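Local coordinates for protein iminosuccinate reductase (Paracoccus denitrificans, PDB 6RQA) that catalyses the NADH-dependent reduction of iminosuccinate to L-aspartate, regenerating the amino donor for the first step of the beta-hydroxyaspartate cycle, at residues A42-F47 against S139-A144. Residues are numbered along the deposited sequence; the frame is centred on the assembly and turned at random.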
loop_
_atom_site.group_PDB
_atom_site.type_symbol
_atom_site.label_atom_id
_atom_site.label_comp_id
_atom_site.label_asym_id
_atom_site.label_seq_id
_atom_site.Cartn_x
_atom_site.Cartn_y
_atom_site.Cartn_z
ATOM N N ALA A 42 4.540 10.183 -21.366
ATOM C CA ALA A 42 4.490 10.143 -19.908
ATOM C C ALA A 42 5.600 9.266 -19.345
ATOM O O ALA A 42 6.299 9.658 -18.402
ATOM C CB ALA A 42 3.122 9.646 -19.442
ATOM N N ILE A 43 5.787 8.077 -19.921
ATOM C CA ILE A 43 6.764 7.135 -19.385
ATOM C C ILE A 43 8.184 7.601 -19.683
ATOM O O ILE A 43 9.091 7.431 -18.859
ATOM C CB ILE A 43 6.494 5.724 -19.941
ATOM C CG1 ILE A 43 5.096 5.255 -19.526
ATOM C CG2 ILE A 43 7.548 4.744 -19.464
ATOM C CD1 ILE A 43 4.803 5.432 -18.054
ATOM N N GLU A 44 8.402 8.196 -20.857
ATOM C CA GLU A 44 9.721 8.734 -21.175
ATOM C C GLU A 44 10.133 9.805 -20.173
ATOM O O GLU A 44 11.271 9.813 -19.692
ATOM C CB GLU A 44 9.731 9.295 -22.597
ATOM C CG GLU A 44 10.941 10.152 -22.921
ATOM C CD GLU A 44 10.931 10.649 -24.353
ATOM O OE1 GLU A 44 11.710 10.119 -25.174
ATOM O OE2 GLU A 44 10.138 11.564 -24.658
ATOM N N ALA A 45 9.210 10.708 -19.832
ATOM C CA ALA A 45 9.514 11.742 -18.851
ATOM C C ALA A 45 9.761 11.153 -17.468
ATOM O O ALA A 45 10.581 11.684 -16.711
ATOM C CB ALA A 45 8.378 12.763 -18.796
ATOM N N VAL A 46 9.073 10.063 -17.124
ATOM C CA VAL A 46 9.234 9.477 -15.795
ATOM C C VAL A 46 10.596 8.803 -15.665
ATOM O O VAL A 46 11.213 8.828 -14.593
ATOM C CB VAL A 46 8.074 8.511 -15.491
ATOM C CG1 VAL A 46 8.590 7.143 -15.056
ATOM C CG2 VAL A 46 7.183 9.099 -14.412
ATOM N N PHE A 47 11.090 8.199 -16.749
ATOM C CA PHE A 47 12.434 7.630 -16.722
ATOM C C PHE A 47 13.482 8.711 -16.497
ATOM O O PHE A 47 14.458 8.500 -15.768
ATOM C CB PHE A 47 12.714 6.874 -18.022
ATOM C CG PHE A 47 12.277 5.437 -17.994
ATOM C CD1 PHE A 47 13.036 4.487 -17.334
ATOM C CD2 PHE A 47 11.117 5.032 -18.636
ATOM C CE1 PHE A 47 12.645 3.163 -17.306
ATOM C CE2 PHE A 47 10.722 3.706 -18.612
ATOM C CZ PHE A 47 11.485 2.772 -17.946
ATOM N N SER A 139 12.925 2.194 -24.334
ATOM C CA SER A 139 14.207 1.516 -24.495
ATOM C C SER A 139 14.554 1.320 -25.963
ATOM O O SER A 139 15.731 1.367 -26.333
ATOM C CB SER A 139 14.186 0.168 -23.775
ATOM O OG SER A 139 13.355 -0.757 -24.452
ATOM N N ILE A 140 13.548 1.100 -26.813
ATOM C CA ILE A 140 13.800 0.967 -28.244
ATOM C C ILE A 140 14.320 2.282 -28.813
ATOM O O ILE A 140 15.325 2.314 -29.532
ATOM C CB ILE A 140 12.529 0.498 -28.974
ATOM C CG1 ILE A 140 12.176 -0.934 -28.571
ATOM C CG2 ILE A 140 12.705 0.601 -30.482
ATOM C CD1 ILE A 140 10.916 -1.453 -29.221
ATOM N N LYS A 141 13.650 3.389 -28.486
ATOM C CA LYS A 141 14.049 4.685 -29.026
ATOM C C LYS A 141 15.485 5.042 -28.658
ATOM O O LYS A 141 16.183 5.691 -29.447
ATOM C CB LYS A 141 13.093 5.772 -28.537
ATOM C CG LYS A 141 13.418 7.167 -29.047
ATOM C CD LYS A 141 12.533 8.213 -28.392
ATOM C CE LYS A 141 12.933 9.619 -28.808
ATOM N NZ LYS A 141 12.094 10.652 -28.139
ATOM N N TYR A 142 15.952 4.618 -27.483
ATOM C CA TYR A 142 17.258 5.028 -26.988
ATOM C C TYR A 142 18.329 3.947 -27.061
ATOM O O TYR A 142 19.504 4.254 -26.832
ATOM C CB TYR A 142 17.144 5.523 -25.536
ATOM C CG TYR A 142 16.448 6.861 -25.396
ATOM C CD1 TYR A 142 17.146 8.049 -25.566
ATOM C CD2 TYR A 142 15.095 6.935 -25.092
ATOM C CE1 TYR A 142 16.517 9.276 -25.441
ATOM C CE2 TYR A 142 14.455 8.156 -24.966
ATOM C CZ TYR A 142 15.171 9.322 -25.140
ATOM O OH TYR A 142 14.541 10.539 -25.014
ATOM N N LEU A 143 17.973 2.697 -27.374
ATOM C CA LEU A 143 18.951 1.614 -27.376
ATOM C C LEU A 143 18.929 0.727 -28.614
ATOM O O LEU A 143 19.849 -0.081 -28.777
ATOM C CB LEU A 143 18.768 0.723 -26.137
ATOM C CG LEU A 143 18.849 1.401 -24.768
ATOM C CD1 LEU A 143 18.457 0.427 -23.670
ATOM C CD2 LEU A 143 20.244 1.959 -24.521
ATOM N N ALA A 144 17.927 0.842 -29.482
ATOM C CA ALA A 144 17.848 -0.040 -30.636
ATOM C C ALA A 144 19.001 0.226 -31.604
ATOM O O ALA A 144 19.481 1.358 -31.717
ATOM C CB ALA A 144 16.519 0.137 -31.364
#
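Carboxylate oxygen OE1 of Glu-44 is gripped by two donors at once, both from segment 139-144. Tyr-142 OH donates to Glu-44 OE1 over 2.9 Å, and Lys-141 NZ reaches the same Glu-44 OE1 at 3.0 Å, forming a salt bridge. Glu-44 OE1 receives the lysine ammonium on its syn lone pair, the side facing OE2, yet Lys-141 NZ stays 4.1 Å from Glu-44 OE2, which makes the bridge one-sided. The tyrosine hydroxyl meets OE1 from above the carboxylate, 53° out of its plane; the ring itself is turned 67° from that plane and presents its edge, with Tyr-142 CE2 3.4 Å from Glu-44 OE1. Two hydrogen bonds from different directions should restrain rotation of the carboxylate, and the adjacent ammonium would be expected to favour its ionised form. Lys-141 is fully extended, with CG trans to the backbone nitrogen (chi1 -180°), and its CG lies 4.2 Å above one face of the Tyr-142 ring, toward the rim. Glu-44, likewise extended beyond CG, crosses both partners at about a right angle. The backbones remain well apart, their closest CA atoms, Glu-44 and Ser-139, being 9.1 Å from each other; just 104 Å² is buried in all, so this is a polar surface bridge. It links helix 36-51, which runs on to strand 55-64 of the mixed sheet, to the C-terminal part of helix 125-143, which leads into strand 150-154 of the Rossmann-type parallel sheet that binds NAD, as in the ornithine cyclodeaminase/mu-crystallin family. Beneath it, Ile-43 and Phe-47 pack on the NAD(+)-binding Arg-131, Ala-134 and Ala-135 of helix 125-143 as well as on helix 316-333, while Tyr-142 also rests against Val-294 and Val-295 of helix 291-295.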